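Oligopeptide ABC transporter, periplasmic oligopeptide-binding protein, putative (Thermotoga maritima MSB8, PDB 5IPW) probably binds oligopeptides in the periplasm and delivers them to an ABC transporter for uptake. Local coordinates at residues V66-P70 with P248-Y253; R73-S77 with D229-N233; K78-V82 with L239-K243. All coordinates share one frame; numbering follows the deposited sequence.

Overall arrangement
All three contacts set residues 66-82 (the end of strand 62-67, helix 73-80 and the turn after it) against residues 229-253. Interactions 1 and 3 are mostly buried and touch one mixed sheet, at strands 252-257 and 242-244. Interaction 2 is only partly buried and ties residues 73-77 of helix 73-80 to a loop. Chemistry follows place: interaction 1 is aromatic and proline packing without a hydrogen bond, interaction 2 a salt bridge over apolar contacts, while interaction 3 interlocks aliphatic side chains with an indole edge and a proline, plus one hydroxyl bond. Interactions 1 and 2 touch directly, whereas 2 and 3 follow each other along the helix, their centres about 10 Å apart.

Interaction 1: V66-P70 with P248-Y253; sequences VWKGP and PTEQFY
The indole of Trp67 lies with the rim of one face over CD2 of Tyr253, its CZ2 3.7 Å from that atom. Both residues belong to one mixed sheet of four strands in this member of the family 5 bacterial extracellular solute-binding proteins: Trp67 ends the outer strand 62-67, Tyr253 stands near the start of strand 252-257, and strand 276-281 runs between them. The two side chains therefore meet across an intervening strand, whose His279 meets the indole edge-to-face. Their planes are almost parallel, 14° apart, yet slid so far that little of one ring covers the other, and the Trp67 six-membered ring and the Tyr253 ring have centroids 4.9 Å apart.

The first torsion of Trp67 (chi1 79°) sets CG between the backbone N and the carbonyl carbon and turns the indole back under the loop that follows it. Gly69 CA sits 3.5 Å above the indole plane, over its centre, on the face opposite Tyr253. Gly69 itself has a positive phi of 73°, which suits a glycine.

Pro248 fills the corner between the two aromatic groups. Its CA lies in the indole plane at the edge, its CB packs 3.5 Å from Trp67 CH2, and the same CB stands above one face of the Tyr253 ring, toward the rim. The phenol oxygen of Tyr253 hydrogen-bonds to the carbonyl of Leu231, so the polar end of this ring is directed to a neighbouring loop. No hydrogen bond joins the two segments themselves; beside Pro248 the contact continues as proline against proline, nearly at right angles. There Pro70 CG rests 4.0 Å from Pro248 CB, and Pro70 CD comes 3.5 Å from the carbonyl oxygen of Pro248.

Interaction 2: R73-S77 with D229-N233; sequences RWGIS and DFLEN
One carboxylate oxygen, Asp229 OD1, takes three hydrogen bonds at once: from Arg73 NH1 across the contact and from the backbone N atoms of Leu231 and Glu232 in its own loop. The Leu231 bond makes an Asx turn, arriving nearly in line with the C-O bond of OD1, and the Glu232 bond extends it to an Asx motif. Arg73 NH1 reaches OD1 at 2.9 Å, close to straight and within the guanidinium plane, but from above the plane of the carboxylate. Its NH2 takes the other oxygen, Asp229 OD2, at 3.0 Å on the syn side, less straight and tilted from the guanidinium plane. The arginine thus grips end-on, one nitrogen to each oxygen, with the two flat groups twisted 52° apart rather than coplanar. Such a cluster of donors would probably favour a charged aspartate.

Arg73 runs extended through CG and CD, then bends at chi3 (-69°), which carries the guanidinium round to Asp229. Leu231 covers one guanidinium face, its CD2 3.6 Å above the plane and over the centre. Phe230 stands almost perpendicular to the guanidinium, at its edge, while its ring border also meets the aliphatic part: Phe230 CZ is 3.8 Å from Arg73 CG. One helical turn further on, Ser77 CB approaches the same CZ to 3.6 Å. Ile76 adds two apolar touches, CG2 at the edge of the Phe230 ring and CG1 4.0 Å from Leu231 CD1. The carboxylate of Glu232 lies near Arg73 NH2 but beyond salt-bridge range.

The contact clips residues 73-77 of helix 73-80 to the loop running from helix 220-227 toward strand 242-244, with Ile76 and Leu231 both resting against Trp67 of strand 62-67.

Interaction 3: K78-V82 with L239-K243; sequences KLIEV and LSPWK
Ile80 pushes its side chain into a notch lined by Ser240 and Trp242. The three carbons beyond CB each find a different wall: CD1 abuts the edge of the indole, 3.6 Å from Trp242 CE3; CG1 faces the Trp242 carbonyl oxygen at 3.5 Å; and CG2 lies beside Ser240 OG. The indole edge continues past Ile80 CD1 to the helix backbone, where the oxygen of Leu79 lies in the ring plane, 3.9 Å from Trp242 CZ3. Cut back to an alanine, Ile80 would lose CG1, CG2 and CD1, which would probably leave a gap at Trp242 CE3 and beside Ser240 OG.

Here the C-terminal end of helix 73-80 meets the approach to strand 242-244, an outer strand of the mixed sheet that also holds strand 252-257. The two segments, taken from CA 79 to 82 and from CA 239 to 242, run in nearly opposite directions, 164° apart, and Leu255 of strand 252-257 touches both Ile80 and Trp242. Ile80 closes the helix and Glu81 departs from helical geometry. The hydroxyl of Ser240 donates to the carbonyl oxygen of Ile80, with OG displaced above the carbonyl plane. Ser240 places OG there by setting it beside its own backbone N (chi1 -68°), anti to the carbonyl carbon.

Beyond the helix end, Val82 is a second bump. Its CG1 drops into the shallow groove between Leu239 O and the proline ring, 3.9 Å from Pro241 CD, while CG2 rides on Leu239 CB, also at 3.9 Å. Val82 lies antiparallel alongside Pro241 and roughly square to Leu239. Pro241 also leans on its neighbour: its CB sits over one face of the Trp242 indole, whose NE1 hydrogen-bonds to the carbonyl of Ile274.

Interaction 1: V66-P70 with P248-Y253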
loop_
_atom_site.group_PDB
_atom_site.type_symbol
_atom_site.label_atom_id
_atom_site.label_comp_id
_atom_site.label_asym_id
_atom_site.label_seq_id
_atom_site.Cartn_x
_atom_site.Cartn_y
_atom_site.Cartn_z
ATOM N N VAL A 66 -17.371 -4.781 12.461
ATOM C CA VAL A 66 -16.925 -5.841 13.354
ATOM C C VAL A 66 -15.403 -5.967 13.306
ATOM O O VAL A 66 -14.797 -5.806 12.245
ATOM C CB VAL A 66 -17.573 -7.207 12.996
ATOM C CG1 VAL A 66 -19.080 -7.140 13.155
ATOM C CG2 VAL A 66 -17.224 -7.645 11.585
ATOM N N TRP A 67 -14.796 -6.266 14.453
ATOM C CA TRP A 67 -13.349 -6.543 14.509
ATOM C C TRP A 67 -12.984 -7.699 15.457
ATOM O O TRP A 67 -13.818 -8.191 16.229
ATOM C CB TRP A 67 -12.576 -5.271 14.877
ATOM C CG TRP A 67 -12.578 -4.899 16.339
ATOM C CD1 TRP A 67 -13.564 -5.125 17.257
ATOM C CD2 TRP A 67 -11.542 -4.194 17.031
ATOM N NE1 TRP A 67 -13.200 -4.618 18.481
ATOM C CE2 TRP A 67 -11.963 -4.040 18.369
ATOM C CE3 TRP A 67 -10.297 -3.679 16.649
ATOM C CZ2 TRP A 67 -11.181 -3.395 19.329
ATOM C CZ3 TRP A 67 -9.518 -3.040 17.604
ATOM C CH2 TRP A 67 -9.964 -2.906 18.930
ATOM N N LYS A 68 -11.720 -8.102 15.390
ATOM C CA LYS A 68 -11.182 -9.203 16.196
ATOM C C LYS A 68 -10.469 -8.732 17.479
ATOM O O LYS A 68 -9.514 -9.366 17.934
ATOM C CB LYS A 68 -10.228 -10.031 15.333
ATOM C CG LYS A 68 -10.934 -10.760 14.202
ATOM C CD LYS A 68 -9.950 -11.450 13.276
ATOM C CE LYS A 68 -10.682 -12.295 12.250
ATOM N NZ LYS A 68 -9.752 -12.810 11.215
ATOM N N GLY A 69 -10.949 -7.629 18.060
ATOM C CA GLY A 69 -10.380 -7.064 19.281
ATOM C C GLY A 69 -9.038 -6.373 19.083
ATOM O O GLY A 69 -8.572 -6.220 17.947
ATOM N N PRO A 70 -8.391 -5.974 20.193
ATOM C CA PRO A 70 -7.133 -5.217 20.199
ATOM C C PRO A 70 -6.091 -5.695 19.194
ATOM O O PRO A 70 -5.336 -4.894 18.657
ATOM C CB PRO A 70 -6.631 -5.411 21.625
ATOM C CG PRO A 70 -7.883 -5.511 22.435
ATOM C CD PRO A 70 -8.894 -6.199 21.562
ATOM N N PRO A 248 -11.092 -1.163 24.122
ATOM C CA PRO A 248 -11.175 -2.150 23.039
ATOM C C PRO A 248 -11.440 -3.599 23.477
ATOM O O PRO A 248 -11.750 -4.438 22.633
ATOM C CB PRO A 248 -9.810 -2.044 22.355
ATOM C CG PRO A 248 -8.899 -1.480 23.381
ATOM C CD PRO A 248 -9.738 -0.609 24.266
ATOM N N THR A 249 -11.313 -3.898 24.768
ATOM C CA THR A 249 -11.633 -5.236 25.275
ATOM C C THR A 249 -13.137 -5.400 25.468
ATOM O O THR A 249 -13.633 -6.519 25.403
ATOM C CB THR A 249 -10.925 -5.560 26.607
ATOM O OG1 THR A 249 -11.456 -4.735 27.648
ATOM C CG2 THR A 249 -9.415 -5.360 26.494
ATOM N N GLU A 250 -13.859 -4.304 25.714
ATOM C CA GLU A 250 -15.324 -4.350 25.736
ATOM C C GLU A 250 -15.801 -4.889 24.394
ATOM O O GLU A 250 -15.054 -4.861 23.407
ATOM C CB GLU A 250 -15.941 -2.973 26.008
ATOM C CG GLU A 250 -15.713 -2.448 27.422
ATOM C CD GLU A 250 -16.138 -0.994 27.598
ATOM O OE1 GLU A 250 -17.357 -0.708 27.551
ATOM O OE2 GLU A 250 -15.250 -0.131 27.798
ATOM N N GLN A 251 -17.026 -5.409 24.353
ATOM C CA GLN A 251 -17.511 -6.052 23.130
ATOM C C GLN A 251 -17.829 -5.027 22.044
ATOM O O GLN A 251 -17.735 -5.335 20.860
ATOM C CB GLN A 251 -18.704 -6.982 23.397
ATOM C CG GLN A 251 -20.059 -6.314 23.588
ATOM C CD GLN A 251 -21.219 -7.248 23.257
ATOM O OE1 GLN A 251 -21.105 -8.120 22.389
ATOM N NE2 GLN A 251 -22.347 -7.059 23.938
ATOM N N PHE A 252 -18.201 -3.816 22.458
ATOM C CA PHE A 252 -18.380 -2.698 21.534
ATOM C C PHE A 252 -17.307 -1.624 21.742
ATOM O O PHE A 252 -17.321 -0.897 22.733
ATOM C CB PHE A 252 -19.792 -2.125 21.661
ATOM C CG PHE A 252 -20.860 -3.111 21.293
ATOM C CD1 PHE A 252 -20.939 -3.605 19.997
ATOM C CD2 PHE A 252 -21.757 -3.583 22.244
ATOM C CE1 PHE A 252 -21.905 -4.534 19.650
ATOM C CE2 PHE A 252 -22.726 -4.515 21.905
ATOM C CZ PHE A 252 -22.801 -4.990 20.605
ATOM N N TYR A 253 -16.362 -1.571 20.806
ATOM C CA TYR A 253 -15.330 -0.536 20.778
ATOM C C TYR A 253 -15.873 0.649 19.989
ATOM O O TYR A 253 -16.128 0.535 18.789
ATOM C CB TYR A 253 -14.062 -1.079 20.128
ATOM C CG TYR A 253 -12.916 -0.099 20.070
ATOM C CD1 TYR A 253 -12.480 0.566 21.211
ATOM C CD2 TYR A 253 -12.241 0.141 18.873
ATOM C CE1 TYR A 253 -11.419 1.454 21.158
ATOM C CE2 TYR A 253 -11.179 1.022 18.813
ATOM C CZ TYR A 253 -10.776 1.678 19.956
ATOM O OH TYR A 253 -9.722 2.561 19.890
#

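Interaction 2: R73-S77 with D229-N233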
loop_
_atom_site.group_PDB
_atom_site.type_symbol
_atom_site.label_atom_id
_atom_site.label_comp_id
_atom_site.label_asym_id
_atom_site.label_seq_id
_atom_site.Cartn_x
_atom_site.Cartn_y
_atom_site.Cartn_z
ATOM N N ARG A 73 -5.742 -3.986 15.563
ATOM C CA ARG A 73 -5.418 -2.569 15.761
ATOM C C ARG A 73 -5.454 -1.764 14.459
ATOM O O ARG A 73 -6.102 -0.718 14.387
ATOM C CB ARG A 73 -4.028 -2.471 16.414
ATOM C CG ARG A 73 -3.429 -1.077 16.537
ATOM C CD ARG A 73 -2.062 -1.131 17.206
ATOM N NE ARG A 73 -2.165 -1.490 18.618
ATOM C CZ ARG A 73 -2.391 -0.634 19.615
ATOM N NH1 ARG A 73 -2.535 0.667 19.389
ATOM N NH2 ARG A 73 -2.469 -1.079 20.862
ATOM N N TRP A 74 -4.780 -2.274 13.435
ATOM C CA TRP A 74 -4.521 -1.500 12.215
ATOM C C TRP A 74 -5.732 -1.292 11.322
ATOM O O TRP A 74 -5.709 -0.437 10.441
ATOM C CB TRP A 74 -3.385 -2.128 11.422
ATOM C CG TRP A 74 -2.159 -2.185 12.235
ATOM C CD1 TRP A 74 -1.591 -3.295 12.771
ATOM C CD2 TRP A 74 -1.372 -1.073 12.675
ATOM N NE1 TRP A 74 -0.478 -2.952 13.497
ATOM C CE2 TRP A 74 -0.321 -1.594 13.455
ATOM C CE3 TRP A 74 -1.441 0.310 12.469
ATOM C CZ2 TRP A 74 0.656 -0.781 14.032
ATOM C CZ3 TRP A 74 -0.472 1.118 13.045
ATOM C CH2 TRP A 74 0.564 0.569 13.817
ATOM N N GLY A 75 -6.781 -2.068 11.544
ATOM C CA GLY A 75 -8.047 -1.829 10.881
ATOM C C GLY A 75 -8.678 -0.535 11.344
ATOM O O GLY A 75 -9.283 0.183 10.553
ATOM N N ILE A 76 -8.545 -0.246 12.633
ATOM C CA ILE A 76 -9.040 1.003 13.188
ATOM C C ILE A 76 -8.140 2.127 12.700
ATOM O O ILE A 76 -8.623 3.130 12.209
ATOM C CB ILE A 76 -9.029 1.007 14.728
ATOM C CG1 ILE A 76 -9.840 -0.166 15.300
ATOM C CG2 ILE A 76 -9.553 2.329 15.267
ATOM C CD1 ILE A 76 -11.308 -0.173 14.940
ATOM N N SER A 77 -6.830 1.945 12.828
ATOM C CA SER A 77 -5.873 2.952 12.373
ATOM C C SER A 77 -6.154 3.423 10.947
ATOM O O SER A 77 -6.132 4.616 10.679
ATOM C CB SER A 77 -4.438 2.433 12.438
ATOM O OG SER A 77 -3.547 3.420 11.940
ATOM N N ASP A 229 -0.986 5.604 23.039
ATOM C CA ASP A 229 -1.657 4.504 22.347
ATOM C C ASP A 229 -3.013 4.985 21.840
ATOM O O ASP A 229 -3.948 5.156 22.628
ATOM C CB ASP A 229 -1.842 3.326 23.317
ATOM C CG ASP A 229 -2.338 2.067 22.633
ATOM O OD1 ASP A 229 -3.237 2.149 21.775
ATOM O OD2 ASP A 229 -1.840 0.975 22.965
ATOM N N PHE A 230 -3.124 5.177 20.526
ATOM C CA PHE A 230 -4.347 5.717 19.919
ATOM C C PHE A 230 -5.575 4.825 20.099
ATOM O O PHE A 230 -6.702 5.297 20.025
ATOM C CB PHE A 230 -4.142 5.967 18.425
ATOM C CG PHE A 230 -4.302 4.740 17.586
ATOM C CD1 PHE A 230 -5.553 4.389 17.082
ATOM C CD2 PHE A 230 -3.217 3.921 17.311
ATOM C CE1 PHE A 230 -5.711 3.254 16.305
ATOM C CE2 PHE A 230 -3.370 2.779 16.538
ATOM C CZ PHE A 230 -4.619 2.445 16.035
ATOM N N LEU A 231 -5.340 3.533 20.294
ATOM C CA LEU A 231 -6.396 2.537 20.405
ATOM C C LEU A 231 -6.878 2.421 21.841
ATOM O O LEU A 231 -8.075 2.412 22.098
ATOM C CB LEU A 231 -5.851 1.189 19.926
ATOM C CG LEU A 231 -6.782 -0.021 19.793
ATOM C CD1 LEU A 231 -7.765 0.170 18.648
ATOM C CD2 LEU A 231 -5.961 -1.278 19.558
ATOM N N GLU A 232 -5.931 2.348 22.772
ATOM C CA GLU A 232 -6.216 2.058 24.185
ATOM C C GLU A 232 -6.553 3.309 24.994
ATOM O O GLU A 232 -7.430 3.271 25.859
ATOM C CB GLU A 232 -5.011 1.365 24.847
ATOM C CG GLU A 232 -4.539 0.071 24.186
ATOM C CD GLU A 232 -5.344 -1.155 24.586
ATOM O OE1 GLU A 232 -5.069 -2.244 24.024
ATOM O OE2 GLU A 232 -6.240 -1.040 25.456
ATOM N N ASN A 233 -5.849 4.412 24.726
ATOM C CA ASN A 233 -5.951 5.598 25.577
ATOM C C ASN A 233 -7.021 6.606 25.145
ATOM O O ASN A 233 -6.788 7.494 24.329
ATOM C CB ASN A 233 -4.601 6.288 25.707
ATOM C CG ASN A 233 -4.632 7.423 26.707
ATOM O OD1 ASN A 233 -5.591 7.560 27.467
ATOM N ND2 ASN A 233 -3.594 8.257 26.701
#

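Interaction 3: K78-V82 with L239-K243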
loop_
_atom_site.group_PDB
_atom_site.type_symbol
_atom_site.label_atom_id
_atom_site.label_comp_id
_atom_site.label_asym_id
_atom_site.label_seq_id
_atom_site.Cartn_x
_atom_site.Cartn_y
_atom_site.Cartn_z
ATOM N N LYS A 78 -6.441 2.483 10.053
ATOM C CA LYS A 78 -6.675 2.802 8.650
ATOM C C LYS A 78 -8.027 3.470 8.367
ATOM O O LYS A 78 -8.250 3.946 7.260
ATOM C CB LYS A 78 -6.499 1.554 7.799
ATOM C CG LYS A 78 -5.047 1.133 7.712
ATOM C CD LYS A 78 -4.888 -0.242 7.095
ATOM C CE LYS A 78 -3.426 -0.562 6.842
ATOM N NZ LYS A 78 -3.214 -2.000 6.514
ATOM N N LEU A 79 -8.920 3.505 9.354
ATOM C CA LEU A 79 -10.114 4.356 9.285
ATOM C C LEU A 79 -9.813 5.774 9.726
ATOM O O LEU A 79 -10.444 6.721 9.267
ATOM C CB LEU A 79 -11.225 3.825 10.192
ATOM C CG LEU A 79 -11.830 2.475 9.832
ATOM C CD1 LEU A 79 -13.020 2.203 10.740
ATOM C CD2 LEU A 79 -12.248 2.438 8.372
ATOM N N ILE A 80 -8.834 5.890 10.612
ATOM C CA ILE A 80 -8.717 7.003 11.529
ATOM C C ILE A 80 -7.533 7.918 11.185
ATOM O O ILE A 80 -7.428 9.031 11.691
ATOM C CB ILE A 80 -8.624 6.407 12.965
ATOM C CG1 ILE A 80 -9.753 6.937 13.815
ATOM C CG2 ILE A 80 -7.248 6.561 13.628
ATOM C CD1 ILE A 80 -11.064 6.309 13.416
ATOM N N GLU A 81 -6.672 7.450 10.292
ATOM C CA GLU A 81 -5.396 8.092 10.025
ATOM C C GLU A 81 -5.530 9.419 9.306
ATOM O O GLU A 81 -6.409 9.610 8.467
ATOM C CB GLU A 81 -4.488 7.162 9.210
ATOM C CG GLU A 81 -3.617 6.263 10.070
ATOM C CD GLU A 81 -3.033 5.106 9.290
ATOM O OE1 GLU A 81 -2.616 5.304 8.123
ATOM O OE2 GLU A 81 -3.002 3.992 9.848
ATOM N N VAL A 82 -4.630 10.332 9.645
ATOM C CA VAL A 82 -4.543 11.623 8.972
ATOM C C VAL A 82 -3.093 11.906 8.604
ATOM O O VAL A 82 -2.165 11.493 9.299
ATOM C CB VAL A 82 -5.123 12.775 9.829
ATOM C CG1 VAL A 82 -6.618 12.581 10.038
ATOM C CG2 VAL A 82 -4.403 12.898 11.167
ATOM N N LEU A 239 -5.882 14.182 16.181
ATOM C CA LEU A 239 -6.258 14.932 14.982
ATOM C C LEU A 239 -7.197 14.129 14.080
ATOM O O LEU A 239 -7.624 14.609 13.029
ATOM C CB LEU A 239 -4.997 15.337 14.205
ATOM C CG LEU A 239 -4.093 16.334 14.954
ATOM C CD1 LEU A 239 -2.725 16.459 14.316
ATOM C CD2 LEU A 239 -4.735 17.703 15.046
ATOM N N SER A 240 -7.532 12.910 14.492
ATOM C CA SER A 240 -8.374 12.032 13.674
ATOM C C SER A 240 -9.839 12.477 13.654
ATOM O O SER A 240 -10.302 13.159 14.568
ATOM C CB SER A 240 -8.285 10.598 14.193
ATOM O OG SER A 240 -7.000 10.064 13.977
ATOM N N PRO A 241 -10.577 12.086 12.612
ATOM C CA PRO A 241 -12.014 12.378 12.544
ATOM C C PRO A 241 -12.855 11.689 13.642
ATOM O O PRO A 241 -13.942 12.163 13.973
ATOM C CB PRO A 241 -12.408 11.857 11.165
ATOM C CG PRO A 241 -11.383 10.823 10.847
ATOM C CD PRO A 241 -10.111 11.372 11.415
ATOM N N TRP A 242 -12.379 10.574 14.183
ATOM C CA TRP A 242 -13.018 9.996 15.355
ATOM C C TRP A 242 -11.969 9.621 16.393
ATOM O O TRP A 242 -10.791 9.460 16.061
ATOM C CB TRP A 242 -13.847 8.762 15.000
ATOM C CG TRP A 242 -14.885 8.942 13.950
ATOM C CD1 TRP A 242 -16.153 9.368 14.134
ATOM C CD2 TRP A 242 -14.754 8.659 12.556
ATOM N NE1 TRP A 242 -16.831 9.386 12.936
ATOM C CE2 TRP A 242 -15.989 8.947 11.953
ATOM C CE3 TRP A 242 -13.707 8.185 11.756
ATOM C CZ2 TRP A 242 -16.212 8.784 10.588
ATOM C CZ3 TRP A 242 -13.932 8.017 10.397
ATOM C CH2 TRP A 242 -15.178 8.311 9.832
ATOM N N LYS A 243 -12.426 9.489 17.638
ATOM C CA LYS A 243 -11.581 9.180 18.803
ATOM C C LYS A 243 -12.258 8.076 19.635
ATOM O O LYS A 243 -13.488 8.027 19.716
ATOM C CB LYS A 243 -11.398 10.426 19.678
ATOM C CG LYS A 243 -12.705 10.916 20.293
ATOM C CD LYS A 243 -12.594 12.180 21.129
ATOM C CE LYS A 243 -13.989 12.603 21.596
ATOM N NZ LYS A 243 -14.022 13.907 22.318
#